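Local structure of DNA polymerase sliding clamp (Archaeoglobus fulgidus, 1RWZ) at residues A[150-155]-A[161-166]. The protein forms a homotrimeric ring that encircles DNA and probably serves as a moving platform that tethers the polymerase and other proteins to DNA during replication. Numbering follows the deposited sequence.
Sequences DQVIFR and FRIEAK
Phe161 turns its ring edge toward one face of Phe154 in a T-shaped stack, with centroids 5.8 Å apart and planes 84° to each other; its CZ lies over that face, offset toward the rim. Phe193 also pairs edge-to-face with Phe154. Ile163 stands alongside Phe154, its CG1 3.9 Å from Phe154 CE2. On the other side of the sheet, Arg162 NH1 sits over the centre of the Arg155 guanidinium, 3.3 Å from Arg155 CZ, although the two planes are turned 51° apart. The Arg155 chain reaches this position fully extended, with CG anti to the backbone N (chi1 174°). Glu164 OE2 approaches Arg155 NH1 in a long salt bridge of 3.8 Å, and Asp157 makes weak ion pairs with both arginines; this negative charge probably eases their close approach. Between the strands, two pairs of nearly straight backbone hydrogen bonds join Ile153 with Glu164 and Arg155 with Arg162. Farther along, a water accepts from Lys166 N and donates to Gln151 O, bridging the strands after the direct bonds end. Val152 CG1 meets Ala165 CB at 3.9 Å on the face carrying Phe154 and Ile163. The strands thus form an antiparallel beta hairpin, the two inner strands of a sheet flanked in this chain by strands 170-176 and 189-194, in the C-terminal PCNA domain, whose helices 135-146 and 195-201 pack against the apolar face.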
loop_
_atom_site.group_PDB
_atom_site.type_symbol
_atom_site.label_atom_id
_atom_site.label_comp_id
_atom_site.label_asym_id
_atom_site.label_seq_id
_atom_site.Cartn_x
_atom_site.Cartn_y
_atom_site.Cartn_z
ATOM N N ASP A 150 5.657 -16.773 20.026
ATOM C CA ASP A 150 6.813 -16.737 19.146
ATOM C C ASP A 150 7.261 -18.172 18.866
ATOM O O ASP A 150 8.271 -18.408 18.207
ATOM C CB ASP A 150 7.939 -15.908 19.777
ATOM C CG ASP A 150 8.456 -16.503 21.067
ATOM O OD1 ASP A 150 7.675 -17.156 21.788
ATOM O OD2 ASP A 150 9.652 -16.296 21.371
ATOM N N GLN A 151 6.481 -19.127 19.367
ATOM C CA GLN A 151 6.750 -20.551 19.174
ATOM C C GLN A 151 5.458 -21.296 18.879
ATOM O O GLN A 151 4.404 -20.952 19.404
ATOM C CB GLN A 151 7.366 -21.163 20.428
ATOM C CG GLN A 151 8.692 -20.584 20.813
ATOM C CD GLN A 151 9.190 -21.135 22.131
ATOM O OE1 GLN A 151 10.363 -21.016 22.457
ATOM N NE2 GLN A 151 8.290 -21.738 22.901
ATOM N N VAL A 152 5.547 -22.328 18.048
ATOM C CA VAL A 152 4.379 -23.128 17.705
ATOM C C VAL A 152 4.710 -24.607 17.700
ATOM O O VAL A 152 5.843 -25.005 17.419
ATOM C CB VAL A 152 3.821 -22.775 16.308
ATOM C CG1 VAL A 152 3.214 -21.396 16.321
ATOM C CG2 VAL A 152 4.927 -22.869 15.269
ATOM N N ILE A 153 3.715 -25.420 18.020
ATOM C CA ILE A 153 3.883 -26.860 18.010
ATOM C C ILE A 153 3.235 -27.407 16.743
ATOM O O ILE A 153 2.117 -27.015 16.403
ATOM C CB ILE A 153 3.179 -27.524 19.211
ATOM C CG1 ILE A 153 3.911 -27.173 20.508
ATOM C CG2 ILE A 153 3.132 -29.035 19.020
ATOM C CD1 ILE A 153 3.199 -27.650 21.761
ATOM N N PHE A 154 3.953 -28.272 16.033
ATOM C CA PHE A 154 3.414 -28.938 14.850
ATOM C C PHE A 154 3.118 -30.336 15.365
ATOM O O PHE A 154 3.987 -30.983 15.955
ATOM C CB PHE A 154 4.441 -29.040 13.719
ATOM C CG PHE A 154 4.597 -27.782 12.910
ATOM C CD1 PHE A 154 5.281 -27.814 11.698
ATOM C CD2 PHE A 154 4.088 -26.569 13.358
ATOM C CE1 PHE A 154 5.458 -26.654 10.945
ATOM C CE2 PHE A 154 4.258 -25.404 12.609
ATOM C CZ PHE A 154 4.943 -25.446 11.404
ATOM N N ARG A 155 1.899 -30.806 15.146
ATOM C CA ARG A 155 1.509 -32.117 15.634
ATOM C C ARG A 155 0.756 -32.895 14.567
ATOM O O ARG A 155 -0.127 -32.360 13.902
ATOM C CB ARG A 155 0.641 -31.934 16.880
ATOM C CG ARG A 155 0.027 -33.187 17.453
ATOM C CD ARG A 155 -0.865 -32.806 18.629
ATOM N NE ARG A 155 -1.719 -33.906 19.067
ATOM C CZ ARG A 155 -2.659 -33.788 20.001
ATOM N NH1 ARG A 155 -2.865 -32.617 20.591
ATOM N NH2 ARG A 155 -3.394 -34.837 20.343
ATOM N N PHE A 161 -3.553 -32.968 11.110
ATOM C CA PHE A 161 -2.415 -32.089 11.354
ATOM C C PHE A 161 -2.829 -30.834 12.111
ATOM O O PHE A 161 -3.799 -30.165 11.745
ATOM C CB PHE A 161 -1.787 -31.703 10.012
ATOM C CG PHE A 161 -0.642 -30.741 10.125
ATOM C CD1 PHE A 161 0.492 -31.065 10.869
ATOM C CD2 PHE A 161 -0.688 -29.516 9.470
ATOM C CE1 PHE A 161 1.560 -30.180 10.954
ATOM C CE2 PHE A 161 0.374 -28.625 9.549
ATOM C CZ PHE A 161 1.503 -28.957 10.294
ATOM N N ARG A 162 -2.087 -30.512 13.166
ATOM C CA ARG A 162 -2.392 -29.330 13.962
ATOM C C ARG A 162 -1.172 -28.446 14.164
ATOM O O ARG A 162 -0.043 -28.929 14.204
ATOM C CB ARG A 162 -2.923 -29.728 15.344
ATOM C CG ARG A 162 -4.129 -30.642 15.339
ATOM C CD ARG A 162 -4.758 -30.701 16.726
ATOM N NE ARG A 162 -5.812 -31.711 16.816
ATOM C CZ ARG A 162 -5.589 -33.007 17.012
ATOM N NH1 ARG A 162 -4.347 -33.456 17.144
ATOM N NH2 ARG A 162 -6.607 -33.857 17.069
ATOM N N ILE A 163 -1.423 -27.147 14.269
ATOM C CA ILE A 163 -0.391 -26.152 14.538
ATOM C C ILE A 163 -0.972 -25.425 15.748
ATOM O O ILE A 163 -2.056 -24.843 15.663
ATOM C CB ILE A 163 -0.209 -25.156 13.375
ATOM C CG1 ILE A 163 0.383 -25.875 12.155
ATOM C CG2 ILE A 163 0.729 -24.021 13.804
ATOM C CD1 ILE A 163 0.541 -24.982 10.934
ATOM N N GLU A 164 -0.268 -25.474 16.874
ATOM C CA GLU A 164 -0.770 -24.855 18.096
ATOM C C GLU A 164 0.173 -23.824 18.696
ATOM O O GLU A 164 1.392 -23.990 18.671
ATOM C CB GLU A 164 -1.044 -25.938 19.144
ATOM C CG GLU A 164 -1.657 -27.206 18.572
ATOM C CD GLU A 164 -1.873 -28.286 19.616
ATOM O OE1 GLU A 164 -0.984 -28.480 20.476
ATOM O OE2 GLU A 164 -2.925 -28.956 19.566
ATOM N N ALA A 165 -0.408 -22.760 19.241
ATOM C CA ALA A 165 0.366 -21.702 19.876
ATOM C C ALA A 165 -0.348 -21.314 21.164
ATOM O O ALA A 165 -1.578 -21.206 21.197
ATOM C CB ALA A 165 0.485 -20.497 18.949
ATOM N N LYS A 166 0.419 -21.113 22.229
ATOM C CA LYS A 166 -0.166 -20.747 23.511
ATOM C C LYS A 166 0.476 -19.498 24.085
ATOM O O LYS A 166 1.690 -19.329 24.025
ATOM C CB LYS A 166 -0.016 -21.897 24.510
ATOM C CG LYS A 166 -0.711 -23.178 24.089
ATOM C CD LYS A 166 -0.552 -24.260 25.147
ATOM C CE LYS A 166 -1.318 -25.520 24.770
ATOM N NZ LYS A 166 -2.781 -25.254 24.637
HETATM O O HOH W 1 3.332 -21.730 21.818
#